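Local coordinates for protein NAD-dependent dehydrogenase (Rhizobium meliloti, PDB 4Z0P) that reduces glyoxylate and hydroxypyruvate to the corresponding hydroxy acids, using NADPH as the electron donor, at residues P90-V95 and L308-V313; R102-V107 and Q153-K158; L115-A120 and S134-A139. All coordinates share one frame; numbering follows the deposited sequence.

Contact 1: P90-V95 and L308-V313; sequences PLVRFV and LPLEHV. With NDP (NADPH dihydro-nicotinamide-adenine-dinucleotide phosphate), chain H.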
loop_
_atom_site.group_PDB
_atom_site.type_symbol
_atom_site.label_atom_id
_atom_site.label_comp_id
_atom_site.label_asym_id
_atom_site.label_seq_id
_atom_site.Cartn_x
_atom_site.Cartn_y
_atom_site.Cartn_z
ATOM N N PRO A 90 0.317 37.343 -9.366
ATOM C CA PRO A 90 0.127 35.904 -9.489
ATOM C C PRO A 90 0.489 35.140 -8.226
ATOM O O PRO A 90 1.496 35.452 -7.584
ATOM C CB PRO A 90 1.077 35.493 -10.613
ATOM C CG PRO A 90 1.282 36.741 -11.410
ATOM C CD PRO A 90 1.179 37.876 -10.444
ATOM N N LEU A 91 -0.380 34.196 -7.881
ATOM C CA LEU A 91 -0.145 33.242 -6.815
ATOM C C LEU A 91 0.100 31.884 -7.456
ATOM O O LEU A 91 -0.788 31.348 -8.147
ATOM C CB LEU A 91 -1.349 33.185 -5.875
ATOM C CG LEU A 91 -1.369 32.071 -4.826
ATOM C CD1 LEU A 91 -0.209 32.228 -3.859
ATOM C CD2 LEU A 91 -2.689 32.141 -4.060
ATOM N N VAL A 92 1.293 31.337 -7.222
ATOM C CA VAL A 92 1.749 30.106 -7.847
ATOM C C VAL A 92 1.675 28.993 -6.815
ATOM O O VAL A 92 2.296 29.111 -5.757
ATOM C CB VAL A 92 3.209 30.236 -8.342
ATOM C CG1 VAL A 92 3.740 28.902 -8.860
ATOM C CG2 VAL A 92 3.301 31.296 -9.433
ATOM N N ARG A 93 0.951 27.908 -7.115
ATOM C CA ARG A 93 0.872 26.778 -6.170
ATOM C C ARG A 93 1.995 25.779 -6.437
ATOM O O ARG A 93 2.617 25.789 -7.490
ATOM C CB ARG A 93 -0.515 26.105 -6.244
ATOM C CG ARG A 93 -0.727 25.218 -7.461
ATOM C CD ARG A 93 -2.202 24.961 -7.721
ATOM N NE ARG A 93 -2.387 23.877 -8.667
ATOM C CZ ARG A 93 -2.485 22.591 -8.336
ATOM N NH1 ARG A 93 -2.412 22.187 -7.071
ATOM N NH2 ARG A 93 -2.636 21.698 -9.285
ATOM N N PHE A 94 2.252 24.891 -5.480
ATOM C CA PHE A 94 3.288 23.868 -5.643
ATOM C C PHE A 94 2.725 22.634 -6.340
ATOM O O PHE A 94 1.753 22.039 -5.890
ATOM C CB PHE A 94 3.846 23.488 -4.270
ATOM C CG PHE A 94 5.060 22.580 -4.276
ATOM C CD1 PHE A 94 6.075 22.686 -5.224
ATOM C CD2 PHE A 94 5.194 21.612 -3.279
ATOM C CE1 PHE A 94 7.176 21.849 -5.193
ATOM C CE2 PHE A 94 6.310 20.783 -3.244
ATOM C CZ PHE A 94 7.290 20.898 -4.201
ATOM N N VAL A 95 3.321 22.309 -7.484
ATOM C CA VAL A 95 3.005 21.113 -8.236
ATOM C C VAL A 95 4.361 20.505 -8.561
ATOM O O VAL A 95 5.210 21.192 -9.114
ATOM C CB VAL A 95 2.260 21.459 -9.535
ATOM C CG1 VAL A 95 2.061 20.219 -10.403
ATOM C CG2 VAL A 95 0.898 22.068 -9.221
ATOM N N LEU A 308 8.507 34.815 -19.687
ATOM C CA LEU A 308 7.674 33.641 -19.950
ATOM C C LEU A 308 6.543 33.540 -18.926
ATOM O O LEU A 308 6.696 34.011 -17.805
ATOM C CB LEU A 308 8.511 32.363 -19.917
ATOM C CG LEU A 308 9.613 32.258 -20.971
ATOM C CD1 LEU A 308 10.548 31.110 -20.637
ATOM C CD2 LEU A 308 9.026 32.063 -22.361
ATOM N N PRO A 309 5.398 32.949 -19.324
ATOM C CA PRO A 309 4.275 32.829 -18.394
ATOM C C PRO A 309 4.601 31.950 -17.197
ATOM O O PRO A 309 5.218 30.905 -17.359
ATOM C CB PRO A 309 3.156 32.188 -19.228
ATOM C CG PRO A 309 3.751 31.806 -20.532
ATOM C CD PRO A 309 5.037 32.545 -20.696
ATOM N N LEU A 310 4.187 32.379 -16.009
ATOM C CA LEU A 310 4.256 31.516 -14.837
ATOM C C LEU A 310 3.376 30.295 -15.037
ATOM O O LEU A 310 2.339 30.364 -15.696
ATOM C CB LEU A 310 3.806 32.277 -13.582
ATOM C CG LEU A 310 4.745 33.386 -13.111
ATOM C CD1 LEU A 310 4.003 34.338 -12.182
ATOM C CD2 LEU A 310 5.948 32.788 -12.397
ATOM N N GLU A 311 3.790 29.184 -14.447
ATOM C CA GLU A 311 3.024 27.931 -14.465
ATOM C C GLU A 311 2.371 27.718 -13.107
ATOM O O GLU A 311 2.869 28.205 -12.097
ATOM C CB GLU A 311 3.951 26.765 -14.804
ATOM C CG GLU A 311 4.521 26.878 -16.215
ATOM C CD GLU A 311 5.748 26.020 -16.466
ATOM O OE1 GLU A 311 6.547 25.774 -15.541
ATOM O OE2 GLU A 311 5.929 25.608 -17.621
ATOM N N HIS A 312 1.241 27.002 -13.097
ATOM C CA HIS A 312 0.543 26.633 -11.864
ATOM C C HIS A 312 0.005 27.843 -11.113
ATOM O O HIS A 312 0.003 27.869 -9.890
ATOM C CB HIS A 312 1.429 25.781 -10.935
ATOM C CG HIS A 312 2.231 24.748 -11.658
ATOM N ND1 HIS A 312 1.648 23.764 -12.415
ATOM C CD2 HIS A 312 3.567 24.577 -11.779
ATOM C CE1 HIS A 312 2.587 23.014 -12.961
ATOM N NE2 HIS A 312 3.762 23.484 -12.585
ATOM N N VAL A 313 -0.502 28.813 -11.867
ATOM C CA VAL A 313 -1.074 30.013 -11.273
ATOM C C VAL A 313 -2.531 29.744 -10.899
ATOM O O VAL A 313 -3.314 29.297 -11.720
ATOM C CB VAL A 313 -0.993 31.190 -12.256
ATOM C CG1 VAL A 313 -1.640 32.451 -11.682
ATOM C CG2 VAL A 313 0.462 31.461 -12.617
HETATM P PA NDP H . -5.850 20.285 -8.834
HETATM O O1A NDP H . -6.236 21.750 -8.970
HETATM O O2A NDP H . -4.884 19.733 -9.829
HETATM O O5B NDP H . -7.200 19.462 -8.920
HETATM C C5B NDP H . -8.397 19.835 -8.273
HETATM C C4B NDP H . -9.502 18.956 -8.792
HETATM O O4B NDP H . -10.659 19.232 -8.007
HETATM C C3B NDP H . -9.886 19.224 -10.245
HETATM O O3B NDP H . -10.221 17.975 -10.841
HETATM C C2B NDP H . -11.112 20.103 -10.118
HETATM O O2B NDP H . -12.022 20.021 -11.198
HETATM C C1B NDP H . -11.736 19.497 -8.889
HETATM N N9A NDP H . -12.706 20.436 -8.301
HETATM C C8A NDP H . -12.506 21.628 -7.704
HETATM N N7A NDP H . -13.611 22.205 -7.289
HETATM C C5A NDP H . -14.593 21.323 -7.643
HETATM C C6A NDP H . -15.996 21.345 -7.511
HETATM N N6A NDP H . -16.657 22.362 -6.912
HETATM N N1A NDP H . -16.707 20.284 -7.986
HETATM C C2A NDP H . -16.048 19.277 -8.578
HETATM N N3A NDP H . -14.731 19.154 -8.768
HETATM C C4A NDP H . -14.052 20.217 -8.263
HETATM O O3 NDP H . -5.350 20.147 -7.304
HETATM P PN NDP H . -4.325 18.984 -6.826
HETATM O O1N NDP H . -4.771 17.657 -7.341
HETATM O O2N NDP H . -2.918 19.411 -7.051
HETATM O O5D NDP H . -4.554 19.128 -5.257
HETATM C C5D NDP H . -5.829 18.845 -4.716
HETATM C C4D NDP H . -5.897 19.261 -3.254
HETATM O O4D NDP H . -5.202 18.320 -2.434
HETATM C C3D NDP H . -5.234 20.581 -2.886
HETATM O O3D NDP H . -6.087 21.694 -3.222
HETATM C C2D NDP H . -4.977 20.490 -1.395
HETATM O O2D NDP H . -6.095 21.018 -0.657
HETATM C C1D NDP H . -4.919 18.954 -1.196
HETATM N N1N NDP H . -3.615 18.494 -0.712
HETATM C C2N NDP H . -3.490 17.882 0.530
HETATM C C3N NDP H . -2.291 17.429 0.991
HETATM C C7N NDP H . -2.146 16.631 2.252
HETATM O O7N NDP H . -1.002 16.503 2.731
HETATM N N7N NDP H . -3.207 16.111 2.830
HETATM C C4N NDP H . -1.072 17.649 0.174
HETATM C C5N NDP H . -1.294 18.327 -1.127
HETATM C C6N NDP H . -2.496 18.692 -1.533
HETATM P P2B NDP H . -11.694 20.708 -12.617
HETATM O O1X NDP H . -10.622 19.827 -13.207
HETATM O O2X NDP H . -13.028 20.588 -13.332
HETATM O O3X NDP H . -11.260 22.098 -12.339
#

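Contact 2: R102-V107 and Q153-K158; sequences RMSEWV and QDAARK. With NDP (NADPH dihydro-nicotinamide-adenine-dinucleotide phosphate), chain H.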
loop_
_atom_site.group_PDB
_atom_site.type_symbol
_atom_site.label_atom_id
_atom_site.label_comp_id
_atom_site.label_asym_id
_atom_site.label_seq_id
_atom_site.Cartn_x
_atom_site.Cartn_y
_atom_site.Cartn_z
ATOM N N ARG A 102 4.199 11.220 -3.398
ATOM C CA ARG A 102 3.944 11.065 -1.959
ATOM C C ARG A 102 2.456 10.889 -1.661
ATOM O O ARG A 102 2.065 10.015 -0.857
ATOM C CB ARG A 102 4.543 12.231 -1.196
ATOM C CG ARG A 102 6.055 12.231 -1.096
ATOM C CD ARG A 102 6.580 13.584 -0.648
ATOM N NE ARG A 102 8.038 13.574 -0.456
ATOM C CZ ARG A 102 8.660 13.257 0.687
ATOM N NH1 ARG A 102 7.969 12.993 1.781
ATOM N NH2 ARG A 102 9.994 13.262 0.737
ATOM N N MET A 103 1.612 11.703 -2.303
ATOM C CA MET A 103 0.169 11.546 -2.113
ATOM C C MET A 103 -0.280 10.152 -2.549
ATOM O O MET A 103 -1.056 9.493 -1.842
ATOM C CB MET A 103 -0.624 12.612 -2.849
ATOM C CG MET A 103 -2.125 12.489 -2.668
ATOM S SD MET A 103 -2.665 12.572 -0.947
ATOM C CE MET A 103 -2.711 14.348 -0.686
ATOM N N SER A 104 0.209 9.698 -3.703
ATOM C CA SER A 104 -0.192 8.405 -4.196
ATOM C C SER A 104 0.223 7.275 -3.281
ATOM O O SER A 104 -0.516 6.306 -3.137
ATOM C CB SER A 104 0.299 8.193 -5.612
ATOM O OG SER A 104 -0.429 9.075 -6.481
ATOM N N GLU A 105 1.374 7.412 -2.629
ATOM C CA GLU A 105 1.762 6.461 -1.583
ATOM C C GLU A 105 0.716 6.388 -0.485
ATOM O O GLU A 105 0.319 5.312 -0.057
ATOM C CB GLU A 105 3.070 6.853 -0.914
ATOM C CG GLU A 105 4.314 6.789 -1.785
ATOM C CD GLU A 105 5.508 7.501 -1.151
ATOM O OE1 GLU A 105 5.389 7.952 0.009
ATOM O OE2 GLU A 105 6.536 7.664 -1.843
ATOM N N TRP A 106 0.301 7.547 0.006
ATOM C CA TRP A 106 -0.629 7.576 1.127
ATOM C C TRP A 106 -1.997 7.004 0.713
ATOM O O TRP A 106 -2.598 6.222 1.455
ATOM C CB TRP A 106 -0.764 9.010 1.674
ATOM C CG TRP A 106 -1.656 9.122 2.901
ATOM C CD1 TRP A 106 -1.263 9.113 4.204
ATOM C CD2 TRP A 106 -3.087 9.278 2.916
ATOM N NE1 TRP A 106 -2.361 9.264 5.036
ATOM C CE2 TRP A 106 -3.491 9.354 4.269
ATOM C CE3 TRP A 106 -4.057 9.382 1.924
ATOM C CZ2 TRP A 106 -4.845 9.519 4.646
ATOM C CZ3 TRP A 106 -5.391 9.557 2.285
ATOM C CH2 TRP A 106 -5.766 9.627 3.650
ATOM N N VAL A 107 -2.480 7.380 -0.466
ATOM C CA VAL A 107 -3.771 6.888 -0.957
ATOM C C VAL A 107 -3.720 5.364 -1.140
ATOM O O VAL A 107 -4.611 4.650 -0.705
ATOM C CB VAL A 107 -4.204 7.597 -2.262
ATOM C CG1 VAL A 107 -5.462 6.970 -2.847
ATOM C CG2 VAL A 107 -4.439 9.081 -2.002
ATOM N N GLN A 153 -5.514 12.237 -10.486
ATOM C CA GLN A 153 -5.160 11.427 -11.668
ATOM C C GLN A 153 -4.033 10.430 -11.391
ATOM O O GLN A 153 -4.092 9.269 -11.814
ATOM C CB GLN A 153 -4.821 12.276 -12.868
ATOM C CG GLN A 153 -6.026 13.061 -13.344
ATOM C CD GLN A 153 -5.714 13.864 -14.575
ATOM O OE1 GLN A 153 -4.961 13.415 -15.426
ATOM N NE2 GLN A 153 -6.291 15.050 -14.679
ATOM N N ASP A 154 -2.994 10.875 -10.701
ATOM C CA ASP A 154 -1.879 10.000 -10.407
ATOM C C ASP A 154 -2.321 8.862 -9.500
ATOM O O ASP A 154 -1.945 7.708 -9.736
ATOM C CB ASP A 154 -0.703 10.765 -9.775
ATOM C CG ASP A 154 0.562 9.941 -9.742
ATOM O OD1 ASP A 154 1.082 9.713 -10.841
ATOM O OD2 ASP A 154 1.049 9.526 -8.655
ATOM N N ALA A 155 -3.105 9.174 -8.460
ATOM C CA ALA A 155 -3.604 8.146 -7.560
ATOM C C ALA A 155 -4.489 7.154 -8.324
ATOM O O ALA A 155 -4.364 5.937 -8.126
ATOM C CB ALA A 155 -4.354 8.757 -6.386
ATOM N N ALA A 156 -5.366 7.656 -9.191
ATOM C CA ALA A 156 -6.252 6.758 -9.971
ATOM C C ALA A 156 -5.439 5.762 -10.803
ATOM O O ALA A 156 -5.743 4.567 -10.823
ATOM C CB ALA A 156 -7.158 7.567 -10.888
ATOM N N ARG A 157 -4.417 6.262 -11.506
ATOM C CA ARG A 157 -3.622 5.397 -12.386
ATOM C C ARG A 157 -2.904 4.332 -11.568
ATOM O O ARG A 157 -2.868 3.149 -11.944
ATOM C CB ARG A 157 -2.618 6.199 -13.203
ATOM C CG ARG A 157 -3.207 7.115 -14.266
ATOM C CD ARG A 157 -2.101 7.823 -15.071
ATOM N NE ARG A 157 -1.197 8.676 -14.250
ATOM C CZ ARG A 157 -1.265 10.012 -14.114
ATOM N NH1 ARG A 157 -2.193 10.723 -14.739
ATOM N NH2 ARG A 157 -0.387 10.665 -13.341
ATOM N N LYS A 158 -2.323 4.752 -10.438
ATOM C CA LYS A 158 -1.603 3.805 -9.594
ATOM C C LYS A 158 -2.496 2.761 -8.949
ATOM O O LYS A 158 -2.135 1.592 -8.893
ATOM C CB LYS A 158 -0.729 4.541 -8.587
ATOM C CG LYS A 158 0.500 5.122 -9.276
ATOM C CD LYS A 158 1.234 6.135 -8.474
ATOM C CE LYS A 158 2.539 6.553 -9.106
ATOM N NZ LYS A 158 3.176 7.665 -8.394
HETATM P PA NDP H . -5.850 20.285 -8.834
HETATM O O1A NDP H . -6.236 21.750 -8.970
HETATM O O2A NDP H . -4.884 19.733 -9.829
HETATM O O5B NDP H . -7.200 19.462 -8.920
HETATM C C5B NDP H . -8.397 19.835 -8.273
HETATM C C4B NDP H . -9.502 18.956 -8.792
HETATM O O4B NDP H . -10.659 19.232 -8.007
HETATM C C3B NDP H . -9.886 19.224 -10.245
HETATM O O3B NDP H . -10.221 17.975 -10.841
HETATM C C2B NDP H . -11.112 20.103 -10.118
HETATM O O2B NDP H . -12.022 20.021 -11.198
HETATM C C1B NDP H . -11.736 19.497 -8.889
HETATM N N9A NDP H . -12.706 20.436 -8.301
HETATM C C8A NDP H . -12.506 21.628 -7.704
HETATM N N7A NDP H . -13.611 22.205 -7.289
HETATM C C5A NDP H . -14.593 21.323 -7.643
HETATM C C6A NDP H . -15.996 21.345 -7.511
HETATM N N6A NDP H . -16.657 22.362 -6.912
HETATM N N1A NDP H . -16.707 20.284 -7.986
HETATM C C2A NDP H . -16.048 19.277 -8.578
HETATM N N3A NDP H . -14.731 19.154 -8.768
HETATM C C4A NDP H . -14.052 20.217 -8.263
HETATM O O3 NDP H . -5.350 20.147 -7.304
HETATM P PN NDP H . -4.325 18.984 -6.826
HETATM O O1N NDP H . -4.771 17.657 -7.341
HETATM O O2N NDP H . -2.918 19.411 -7.051
HETATM O O5D NDP H . -4.554 19.128 -5.257
HETATM C C5D NDP H . -5.829 18.845 -4.716
HETATM C C4D NDP H . -5.897 19.261 -3.254
HETATM O O4D NDP H . -5.202 18.320 -2.434
HETATM C C3D NDP H . -5.234 20.581 -2.886
HETATM O O3D NDP H . -6.087 21.694 -3.222
HETATM C C2D NDP H . -4.977 20.490 -1.395
HETATM O O2D NDP H . -6.095 21.018 -0.657
HETATM C C1D NDP H . -4.919 18.954 -1.196
HETATM N N1N NDP H . -3.615 18.494 -0.712
HETATM C C2N NDP H . -3.490 17.882 0.530
HETATM C C3N NDP H . -2.291 17.429 0.991
HETATM C C7N NDP H . -2.146 16.631 2.252
HETATM O O7N NDP H . -1.002 16.503 2.731
HETATM N N7N NDP H . -3.207 16.111 2.830
HETATM C C4N NDP H . -1.072 17.649 0.174
HETATM C C5N NDP H . -1.294 18.327 -1.127
HETATM C C6N NDP H . -2.496 18.692 -1.533
HETATM P P2B NDP H . -11.694 20.708 -12.617
HETATM O O1X NDP H . -10.622 19.827 -13.207
HETATM O O2X NDP H . -13.028 20.588 -13.332
HETATM O O3X NDP H . -11.260 22.098 -12.339
#

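Contact 3: L115-A120 and S134-A139; sequences LRQHRA and SQPEAA. With OXD (oxalic acid), chain D.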
loop_
_atom_site.group_PDB
_atom_site.type_symbol
_atom_site.label_atom_id
_atom_site.label_comp_id
_atom_site.label_asym_id
_atom_site.label_seq_id
_atom_site.Cartn_x
_atom_site.Cartn_y
_atom_site.Cartn_z
ATOM N N LEU A 115 -8.735 -2.640 2.254
ATOM C CA LEU A 115 -8.957 -3.867 1.481
ATOM C C LEU A 115 -8.528 -5.091 2.256
ATOM O O LEU A 115 -9.246 -6.090 2.319
ATOM C CB LEU A 115 -8.182 -3.841 0.177
ATOM C CG LEU A 115 -8.178 -5.132 -0.676
ATOM C CD1 LEU A 115 -9.579 -5.392 -1.228
ATOM C CD2 LEU A 115 -7.117 -5.049 -1.763
ATOM N N ARG A 116 -7.332 -5.010 2.815
ATOM C CA ARG A 116 -6.704 -6.162 3.457
ATOM C C ARG A 116 -7.045 -6.300 4.956
ATOM O O ARG A 116 -6.443 -7.083 5.667
ATOM C CB ARG A 116 -5.198 -6.133 3.208
ATOM C CG ARG A 116 -4.785 -6.207 1.735
ATOM C CD ARG A 116 -5.302 -7.428 0.964
ATOM N NE ARG A 116 -4.686 -8.612 1.533
ATOM C CZ ARG A 116 -3.821 -9.421 0.920
ATOM N NH1 ARG A 116 -3.526 -9.290 -0.361
ATOM N NH2 ARG A 116 -3.272 -10.399 1.622
ATOM N N GLN A 117 -8.064 -5.589 5.401
ATOM C CA GLN A 117 -8.690 -5.808 6.717
ATOM C C GLN A 117 -7.649 -5.702 7.821
ATOM O O GLN A 117 -7.622 -6.469 8.786
ATOM C CB GLN A 117 -9.397 -7.166 6.754
ATOM C CG GLN A 117 -10.386 -7.310 5.624
ATOM C CD GLN A 117 -11.103 -8.629 5.636
ATOM O OE1 GLN A 117 -12.120 -8.791 6.317
ATOM N NE2 GLN A 117 -10.584 -9.583 4.881
ATOM N N HIS A 118 -6.801 -4.689 7.687
ATOM C CA HIS A 118 -5.676 -4.533 8.604
ATOM C C HIS A 118 -6.119 -4.383 10.041
ATOM O O HIS A 118 -5.543 -5.024 10.929
ATOM C CB HIS A 118 -4.806 -3.356 8.187
ATOM C CG HIS A 118 -3.658 -3.129 9.104
ATOM N ND1 HIS A 118 -2.584 -3.992 9.161
ATOM C CD2 HIS A 118 -3.410 -2.154 10.009
ATOM C CE1 HIS A 118 -1.711 -3.536 10.042
ATOM N NE2 HIS A 118 -2.186 -2.422 10.569
ATOM N N ARG A 119 -7.152 -3.571 10.290
ATOM C CA ARG A 119 -7.614 -3.408 11.676
ATOM C C ARG A 119 -8.175 -4.704 12.288
ATOM O O ARG A 119 -7.904 -4.996 13.454
ATOM C CB ARG A 119 -8.544 -2.207 11.851
ATOM C CG ARG A 119 -7.756 -0.881 11.932
ATOM C CD ARG A 119 -7.124 -0.614 13.313
ATOM N NE ARG A 119 -6.343 0.635 13.408
ATOM C CZ ARG A 119 -6.880 1.860 13.482
ATOM N NH1 ARG A 119 -8.189 2.013 13.453
ATOM N NH2 ARG A 119 -6.109 2.933 13.585
ATOM N N ALA A 120 -8.886 -5.494 11.500
ATOM C CA ALA A 120 -9.346 -6.813 11.956
ATOM C C ALA A 120 -8.199 -7.733 12.333
ATOM O O ALA A 120 -8.232 -8.368 13.381
ATOM C CB ALA A 120 -10.242 -7.463 10.920
ATOM N N SER A 134 -11.883 -14.403 5.179
ATOM C CA SER A 134 -12.200 -14.388 3.758
ATOM C C SER A 134 -11.784 -13.033 3.191
ATOM O O SER A 134 -12.017 -11.992 3.805
ATOM C CB SER A 134 -13.682 -14.675 3.510
ATOM O OG SER A 134 -13.917 -16.070 3.572
ATOM N N GLN A 135 -11.170 -13.048 2.006
ATOM C CA GLN A 135 -10.464 -11.871 1.514
ATOM C C GLN A 135 -10.724 -11.564 0.039
ATOM O O GLN A 135 -10.370 -12.354 -0.842
ATOM C CB GLN A 135 -8.966 -12.106 1.740
ATOM C CG GLN A 135 -8.065 -10.969 1.267
ATOM C CD GLN A 135 -8.342 -9.696 2.020
ATOM O OE1 GLN A 135 -8.134 -9.641 3.232
ATOM N NE2 GLN A 135 -8.844 -8.685 1.334
ATOM N N PRO A 136 -11.339 -10.420 -0.245
ATOM C CA PRO A 136 -11.462 -9.999 -1.642
ATOM C C PRO A 136 -10.132 -9.555 -2.233
ATOM O O PRO A 136 -9.197 -9.215 -1.499
ATOM C CB PRO A 136 -12.411 -8.805 -1.563
ATOM C CG PRO A 136 -12.240 -8.289 -0.195
ATOM C CD PRO A 136 -12.021 -9.485 0.672
ATOM N N GLU A 137 -10.039 -9.581 -3.548
ATOM C CA GLU A 137 -8.891 -8.999 -4.219
ATOM C C GLU A 137 -9.243 -7.549 -4.566
ATOM O O GLU A 137 -10.427 -7.136 -4.523
ATOM C CB GLU A 137 -8.489 -9.794 -5.468
ATOM C CG GLU A 137 -9.510 -9.802 -6.593
ATOM C CD GLU A 137 -9.015 -10.474 -7.863
ATOM O OE1 GLU A 137 -7.998 -10.036 -8.422
ATOM O OE2 GLU A 137 -9.685 -11.420 -8.322
ATOM N N ALA A 138 -8.231 -6.770 -4.930
ATOM C CA ALA A 138 -8.468 -5.362 -5.263
ATOM C C ALA A 138 -9.524 -5.146 -6.338
ATOM O O ALA A 138 -10.338 -4.219 -6.253
ATOM C CB ALA A 138 -7.168 -4.693 -5.665
ATOM N N ALA A 139 -9.538 -6.026 -7.344
ATOM C CA ALA A 139 -10.487 -5.917 -8.452
ATOM C C ALA A 139 -11.960 -6.043 -8.027
ATOM O O ALA A 139 -12.858 -5.632 -8.755
ATOM C CB ALA A 139 -10.163 -6.932 -9.548
HETATM C C1 OXD D . -1.520 -0.746 13.642
HETATM C C2 OXD D . -2.924 -0.440 13.425
HETATM O O3 OXD D . -1.011 -0.504 14.751
HETATM O O4 OXD D . -3.260 0.098 12.354
HETATM O O5 OXD D . -0.868 -1.241 12.702
HETATM O O6 OXD D . -3.755 -0.718 14.308
HETATM O O HOH W 1 -13.766 -11.033 6.027
#

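Contact 1: P90-V95 and L308-V313
The edge strand 91-92 of the five-stranded parallel sheet meets the chain returning after helix 290-305, and Val92 bridges to Val313 with their CA atoms 4.4 Å apart. Beside this single bridge, Arg93 N donates to His312 O at 2.9 Å, with an angle of 164° at the hydrogen. At the far end, Leu310 CD1 lies 3.5 Å from Pro90 CB, the two side chains crossing at about a right angle. Val92 CG1, anti to its own N (chi1 174°), is brought to 3.4 Å from Glu311 O. Val95 separates two flat groups that stand nearly perpendicular. Its CB sits 3.7 Å from the centroid of the His312 ring, 9° off the normal, a CH-pi contact over the face, while CG2 lies 3.5 Å above the centre of the Arg93 guanidinium plane. At the edge of the same guanidinium, in its plane, NH1 donates to O2N of the NADPH at 2.8 Å; NH2 reaches the same oxygen, and NH1 also bonds to Ala75 O. The chemistry implies that Arg93 joins two structures: its backbone N bonds to segment 308-313, and its cationic end would offset negative charge on the pyrophosphate while Val95 shields one face.

Contact 2: R102-V107 and Q153-K158
Asp154 on helix 150-161 grips Ser104 on helix 97-115 where the segment axes approach to 8.9 Å and cross at -50°. Helix 150-161 begins within what appears to be the GxGxxG motif (Gly147, Gly149, Gly152) of a Rossmann-type fold. Starting at the root, Asp154 CB is 3.7 Å from Ser104 OG. With CG anti to the backbone N (chi1 -167°), the carboxylate is carried toward the other helix, and its two oxygens part ways. OD2 accepts from Ser104 OG at 2.7 Å, on its anti side and 22° out of the carboxylate plane, and through its syn lone pair takes Lys158 NZ at 2.8 Å. OD1 uses its anti lone pair for Arg157 NH2, 3.1 Å away. Lys158 runs extended past the serine, its CD 3.6 Å from Ser104 CB. One turn on, Val107 CG1 touches Ala155 CB at 4.1 Å. On another side of helix 97-115, Met103 CE lies 3.5 Å from NADPH C3N, at the nicotinamide. An asparagine in place of Asp154 would probably leave Lys158 and Arg157 without their counter-charge and free the lysine end to turn away from the serine. Two cationic neighbours are likely to keep the aspartate ionised, so the buried hydroxyl of Ser104 is probably held by a charged acceptor at a helix crossing whose apolar part is the Val107-Ala155 touch.

Contact 3: L115-A120 and S134-A139
Gln135 and Gln117 join the end of helix 97-115 to the loop before strand 142-146 through side chains that slide past each other in opposite directions, with their amide planes 73° apart. Both N-H groups of Gln135 NE2 are used: one goes to Leu115 O at 2.8 Å (166° at the hydrogen), the other to Pro136 O at 2.9 Å, on a lone pair in the carbonyl plane. Its OE1 accepts from Gln117 NE2 at 3.0 Å, although that donor stands 60° out of the carbonyl plane. The second N-H of Gln117 NE2 meets Ser134 O at 3.0 Å. A water donates to Gln117 OE1 at 2.8 Å, completing that amide's partners, and gives Ser134 O a second donor. Gln117 takes positive phi as the C-prime residue of a Schellman motif, and from that corner its extended chain reaches the loop. Leu115 CD2 packs 3.9 Å from Ala138 CB. The Arg116 guanidinium has Gln135 CG over one face, while its NH1 pairs with Glu105 of the second subunit. Beyond the turn, His118 NE2 donates to oxalate O5 at 2.8 Å and Arg119 NE to O6; the same two residues of the second subunit complete this intersubunit site. Apart from the out-of-plane bond, donors and acceptors match well, consistent with a well-fixed joint that forms part of the subunit interface.

Running from the N terminus, the chain passes 90-95, 102-107 and 115-120 before any of these contacts closes. Contact 3 closes first, at 134-139, over a short loop that contains most of helix 118-126. Contact 2 closes next, at 153-158, and encloses it; contact 1 closes last, at 308-313, around both, so the three nest without crossing. Contact 1 ties the C-terminal return to the five-stranded sheet, contact 2 joins helix 97-115 to the first helix of the seven-stranded nucleotide-binding fold, and contact 3 ties the end of helix 97-115 to the loop that leads into strand 142-146 of that sheet. Contacts 1 and 2 both touch NADPH, whereas contacts 2 and 3 meet the second subunit, where Arg102 of one chain bonds to Gln135 O of the other.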